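Local coordinates for protein phospholipase C-beta (PLC-beta) (Sepia officinalis, PDB 3QR0) that belongs to the beta class of the phospholipase C family and combines PH, EF-hand-like, TIM-barrel and C2 domains in one chain, at residues 605-608 / 609-612; 676-679 / 680-683. All blocks are in the same frame, centred on the assembly; numbering follows the deposited sequence.

How the contacts relate
Both contacts are local and largely buried, but they lie at different depths: the centre of contact 1 is about 8 Å from that of the chain, the centre of contact 2 about 21 Å. Contact 1 is a stretch of helix in the Y half of the TIM barrel, built from backbone bonds and apolar side-chain pairs. Contact 2 is a turn of the C2 domain, held by a threonine hydroxyl and a water as well as by its backbone, with Pro-679 and Thr-680 partly exposed. They meet at the Tyr-676 ring, whose CE2 is 3.6 Å from Val-609 CG2; Ile-605 CG1 packs beside Tyr-676 OH at the same distance, so barrel helix and C2 strand are directly apposed.

Contact 1 of 2, residues 605-608 / 609-612; sequences IAMC and VNLG
The flat amide of Asn-610 has the methyl end of Met-607 near its nitrogen, CE lying 4.3 Å from ND2 and obliquely to the amide plane; that same nitrogen is hydrogen-bonded to OD1 of Asn-335, a polar partner for this buried group. The other flat groups are peptide carbonyls pointing along the helix. The N-H of Val-609 meets the carbonyl of Ile-605 nearly head-on, with N to O at 3.0 Å, whereas the N-H of Leu-611 reaches Met-607 O with its nitrogen tilted 23° from the carbonyl plane. Asn-610 N to Ala-606 O and Gly-612 N to Cys-608 O continue this i to i+4 alpha-helical ladder.

Two side-chain pairs follow the same spacing. Ile-605 and Val-609 run alongside each other in one direction, and CD1 of the isoleucine touches CG2 of the valine at 3.6 Å. Met-607 instead bends at chi2 and chi3 (-50° and -63°), which turns a side chain that sets out away from the next helical turn back over Leu-611; its CE rests 3.7 Å from Leu-611 CG and almost as close to both terminal methyls.

Within the TIM barrel, Val-609 and Asn-610 lean on helix 586-589, through Gln-586 and Trp-589. Ile-605 and Cys-608 touch Arg-720 of strand 718-725, and strand 669-676 also packs against this helix, so helix 605-613 lies between barrel and C2 elements.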
ATOM      1  N   ILE A 605     -11.431   5.038   4.480  1.00 22.48           N
ATOM      2  CA  ILE A 605     -10.672   5.963   3.625  1.00 22.38           C
ATOM      3  C   ILE A 605      -9.250   6.224   4.160  1.00 21.70           C
ATOM      4  O   ILE A 605      -8.281   6.234   3.393  1.00 20.99           O
ATOM      5  CB  ILE A 605     -11.461   7.289   3.382  1.00 22.96           C
ATOM      6  CG1 ILE A 605     -10.684   8.236   2.450  1.00 23.88           C
ATOM      7  CG2 ILE A 605     -11.818   7.964   4.706  1.00 24.12           C
ATOM      8  CD1 ILE A 605      -9.682   9.138   3.157  1.00 24.37           C
ATOM      9  N   ALA A 606      -9.125   6.388   5.473  1.00 21.49           N
ATOM     10  CA  ALA A 606      -7.832   6.670   6.096  1.00 21.47           C
ATOM     11  C   ALA A 606      -6.783   5.590   5.811  1.00 21.22           C
ATOM     12  O   ALA A 606      -5.655   5.907   5.440  1.00 20.78           O
ATOM     13  CB  ALA A 606      -8.000   6.845   7.590  1.00 21.68           C
ATOM     14  N   MET A 607      -7.156   4.323   5.979  1.00 21.25           N
ATOM     15  CA  MET A 607      -6.233   3.217   5.715  1.00 21.44           C
ATOM     16  C   MET A 607      -5.936   3.036   4.227  1.00 21.40           C
ATOM     17  O   MET A 607      -4.799   2.766   3.852  1.00 20.92           O
ATOM     18  CB  MET A 607      -6.738   1.897   6.323  1.00 21.44           C
ATOM     19  CG  MET A 607      -6.299   1.668   7.770  1.00 22.10           C
ATOM     20  SD  MET A 607      -4.524   1.890   8.050  1.00 22.60           S
ATOM     21  CE  MET A 607      -3.835   0.602   7.021  1.00 22.52           C
ATOM     22  N   CYS A 608      -6.955   3.192   3.390  1.00 22.22           N
ATOM     23  CA  CYS A 608      -6.776   3.169   1.937  1.00 22.86           C
ATOM     24  C   CYS A 608      -5.728   4.188   1.474  1.00 22.30           C
ATOM     25  O   CYS A 608      -4.853   3.859   0.676  1.00 22.34           O
ATOM     26  CB  CYS A 608      -8.107   3.424   1.226  1.00 23.28           C
ATOM     27  SG  CYS A 608      -9.305   2.091   1.427  1.00 27.63           S
ATOM     28  N   VAL A 609      -5.809   5.407   2.004  1.00 21.88           N
ATOM     29  CA  VAL A 609      -4.864   6.476   1.670  1.00 21.51           C
ATOM     30  C   VAL A 609      -3.471   6.198   2.242  1.00 21.11           C
ATOM     31  O   VAL A 609      -2.462   6.386   1.560  1.00 20.59           O
ATOM     32  CB  VAL A 609      -5.365   7.851   2.183  1.00 22.02           C
ATOM     33  CG1 VAL A 609      -4.304   8.914   2.029  1.00 21.55           C
ATOM     34  CG2 VAL A 609      -6.638   8.258   1.442  1.00 22.46           C
ATOM     35  N   ASN A 610      -3.429   5.739   3.486  1.00 20.57           N
ATOM     36  CA  ASN A 610      -2.170   5.436   4.153  1.00 20.38           C
ATOM     37  C   ASN A 610      -1.349   4.403   3.386  1.00 20.24           C
ATOM     38  O   ASN A 610      -0.174   4.626   3.092  1.00 20.22           O
ATOM     39  CB  ASN A 610      -2.432   4.940   5.573  1.00 20.39           C
ATOM     40  CG  ASN A 610      -1.160   4.794   6.384  1.00 20.60           C
ATOM     41  OD1 ASN A 610      -0.541   5.786   6.775  1.00 20.23           O
ATOM     42  ND2 ASN A 610      -0.762   3.554   6.642  1.00 19.31           N
ATOM     43  N   LEU A 611      -1.977   3.284   3.042  1.00 20.09           N
ATOM     44  CA  LEU A 611      -1.284   2.225   2.314  1.00 20.65           C
ATOM     45  C   LEU A 611      -0.889   2.687   0.912  1.00 20.83           C
ATOM     46  O   LEU A 611       0.187   2.340   0.424  1.00 20.86           O
ATOM     47  CB  LEU A 611      -2.137   0.960   2.253  1.00 20.59           C
ATOM     48  CG  LEU A 611      -2.423   0.347   3.629  1.00 21.61           C
ATOM     49  CD1 LEU A 611      -3.383  -0.826   3.496  1.00 22.17           C
ATOM     50  CD2 LEU A 611      -1.141  -0.072   4.308  1.00 22.25           C
ATOM     51  N   GLY A 612      -1.743   3.500   0.292  1.00 20.85           N
ATOM     52  CA  GLY A 612      -1.440   4.109  -0.995  1.00 21.08           C
ATOM     53  C   GLY A 612      -0.182   4.962  -1.028  1.00 21.48           C
ATOM     54  O   GLY A 612       0.643   4.813  -1.938  1.00 21.92           O
TER

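Contact 2 of 2, residues 676-679 / 680-683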
ATOM      1  N   TYR A 676      -7.074  14.843  -0.973  1.00 23.31           N
ATOM      2  CA  TYR A 676      -6.756  15.015   0.447  1.00 23.18           C
ATOM      3  C   TYR A 676      -5.391  15.669   0.563  1.00 23.11           C
ATOM      4  O   TYR A 676      -4.430  15.237  -0.080  1.00 22.82           O
ATOM      5  CB  TYR A 676      -6.743  13.672   1.197  1.00 22.76           C
ATOM      6  CG  TYR A 676      -7.772  12.694   0.702  1.00 22.51           C
ATOM      7  CD1 TYR A 676      -9.117  12.850   1.015  1.00 23.93           C
ATOM      8  CD2 TYR A 676      -7.408  11.624  -0.103  1.00 22.53           C
ATOM      9  CE1 TYR A 676     -10.078  11.960   0.539  1.00 23.11           C
ATOM     10  CE2 TYR A 676      -8.358  10.732  -0.581  1.00 23.14           C
ATOM     11  CZ  TYR A 676      -9.690  10.902  -0.253  1.00 22.40           C
ATOM     12  OH  TYR A 676     -10.635  10.014  -0.728  1.00 22.49           O
ATOM     13  N   GLY A 677      -5.312  16.710   1.378  1.00 23.31           N
ATOM     14  CA  GLY A 677      -4.064  17.429   1.607  1.00 23.29           C
ATOM     15  C   GLY A 677      -4.303  18.438   2.701  1.00 23.55           C
ATOM     16  O   GLY A 677      -4.904  18.109   3.715  1.00 23.78           O
ATOM     17  N   LEU A 678      -3.863  19.676   2.497  1.00 23.99           N
ATOM     18  CA  LEU A 678      -4.245  20.756   3.396  1.00 24.36           C
ATOM     19  C   LEU A 678      -5.770  20.865   3.419  1.00 24.51           C
ATOM     20  O   LEU A 678      -6.430  20.499   2.442  1.00 24.29           O
ATOM     21  CB  LEU A 678      -3.640  22.092   2.961  1.00 24.76           C
ATOM     22  CG  LEU A 678      -2.124  22.284   3.119  1.00 24.74           C
ATOM     23  CD1 LEU A 678      -1.770  23.738   2.849  1.00 24.74           C
ATOM     24  CD2 LEU A 678      -1.646  21.873   4.502  1.00 25.13           C
ATOM     25  N   PRO A 679      -6.337  21.359   4.530  1.00 24.67           N
ATOM     26  CA  PRO A 679      -7.786  21.529   4.591  1.00 25.10           C
ATOM     27  C   PRO A 679      -8.346  22.290   3.387  1.00 25.59           C
ATOM     28  O   PRO A 679      -9.364  21.883   2.833  1.00 25.64           O
ATOM     29  CB  PRO A 679      -7.990  22.320   5.887  1.00 25.30           C
ATOM     30  CG  PRO A 679      -6.855  21.923   6.741  1.00 25.14           C
ATOM     31  CD  PRO A 679      -5.695  21.684   5.817  1.00 24.84           C
ATOM     32  N   THR A 680      -7.667  23.357   2.971  1.00 26.09           N
ATOM     33  CA  THR A 680      -8.106  24.158   1.819  1.00 26.72           C
ATOM     34  C   THR A 680      -8.053  23.395   0.483  1.00 26.40           C
ATOM     35  O   THR A 680      -8.713  23.786  -0.479  1.00 26.98           O
ATOM     36  CB  THR A 680      -7.282  25.466   1.695  1.00 27.08           C
ATOM     37  OG1 THR A 680      -7.969  26.398   0.848  1.00 28.41           O
ATOM     38  CG2 THR A 680      -5.886  25.195   1.140  1.00 25.87           C
ATOM     39  N   ASP A 681      -7.269  22.319   0.426  1.00 25.84           N
ATOM     40  CA  ASP A 681      -7.133  21.498  -0.783  1.00 25.62           C
ATOM     41  C   ASP A 681      -7.898  20.176  -0.703  1.00 25.39           C
ATOM     42  O   ASP A 681      -7.860  19.379  -1.644  1.00 25.60           O
ATOM     43  CB  ASP A 681      -5.655  21.180  -1.038  1.00 25.27           C
ATOM     44  CG  ASP A 681      -4.826  22.414  -1.350  1.00 25.95           C
ATOM     45  OD1 ASP A 681      -5.386  23.396  -1.871  1.00 26.88           O
ATOM     46  OD2 ASP A 681      -3.604  22.397  -1.082  1.00 25.86           O
ATOM     47  N   THR A 682      -8.576  19.928   0.412  1.00 24.99           N
ATOM     48  CA  THR A 682      -9.253  18.657   0.610  1.00 24.40           C
ATOM     49  C   THR A 682     -10.673  18.725   0.046  1.00 24.68           C
ATOM     50  O   THR A 682     -11.454  19.585   0.429  1.00 25.38           O
ATOM     51  CB  THR A 682      -9.243  18.262   2.093  1.00 24.30           C
ATOM     52  OG1 THR A 682      -7.885  18.043   2.497  1.00 23.71           O
ATOM     53  CG2 THR A 682     -10.058  16.999   2.330  1.00 23.93           C
ATOM     54  N   VAL A 683     -10.978  17.818  -0.879  1.00 24.36           N
ATOM     55  CA  VAL A 683     -12.262  17.781  -1.571  1.00 24.77           C
ATOM     56  C   VAL A 683     -12.835  16.371  -1.500  1.00 24.69           C
ATOM     57  O   VAL A 683     -12.273  15.428  -2.078  1.00 24.19           O
ATOM     58  CB  VAL A 683     -12.106  18.185  -3.055  1.00 25.14           C
ATOM     59  CG1 VAL A 683     -13.450  18.096  -3.781  1.00 25.80           C
ATOM     60  CG2 VAL A 683     -11.517  19.591  -3.174  1.00 24.49           C
TER
HETATM   61  O   HOH W   1      -2.505  20.154  -0.056  1.00 23.18           O
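Thr-682 points its side chain back at the start of the turn, where OG1 meets Gly-677 N and Leu-678 O. With chi1 at -65°, OG1 lies beside its own backbone nitrogen; it accepts from Gly-677 N at 3.1 Å, a fairly straight bond (166°), and donates to Leu-678 O at 2.9 Å. The threonine methyl CG2 lies obliquely off the Tyr-676 ring, at a loose 4.5 Å from CD1; the phenol OH is hydrogen-bonded to Glu-674 OE1 and Arg-720 NH1.

Leu-678 O is gripped from opposite faces of its carbonyl plane, by Thr-682 OG1 on one and by Asp-681 N, 2.8 Å away, on the other. The latter bond closes a type I beta turn with Pro-679 and Thr-680 at its corners. A second bond, from Thr-682 N to Pro-679 O, extends it into a short 3-10 turn linking strands 669-676 and 683-684 of the C2 beta-sandwich.

The Asp-681 carboxylate turns to the Leu-678 side, where a water bridges it to the backbone, donating to Asp-681 OD2 (2.7 Å) and accepting from Leu-678 N (2.9 Å). Both carboxylate oxygens also receive backbone N-H groups, OD1 from Val-712 and OD2 from Leu-713, fixing the group's rotation.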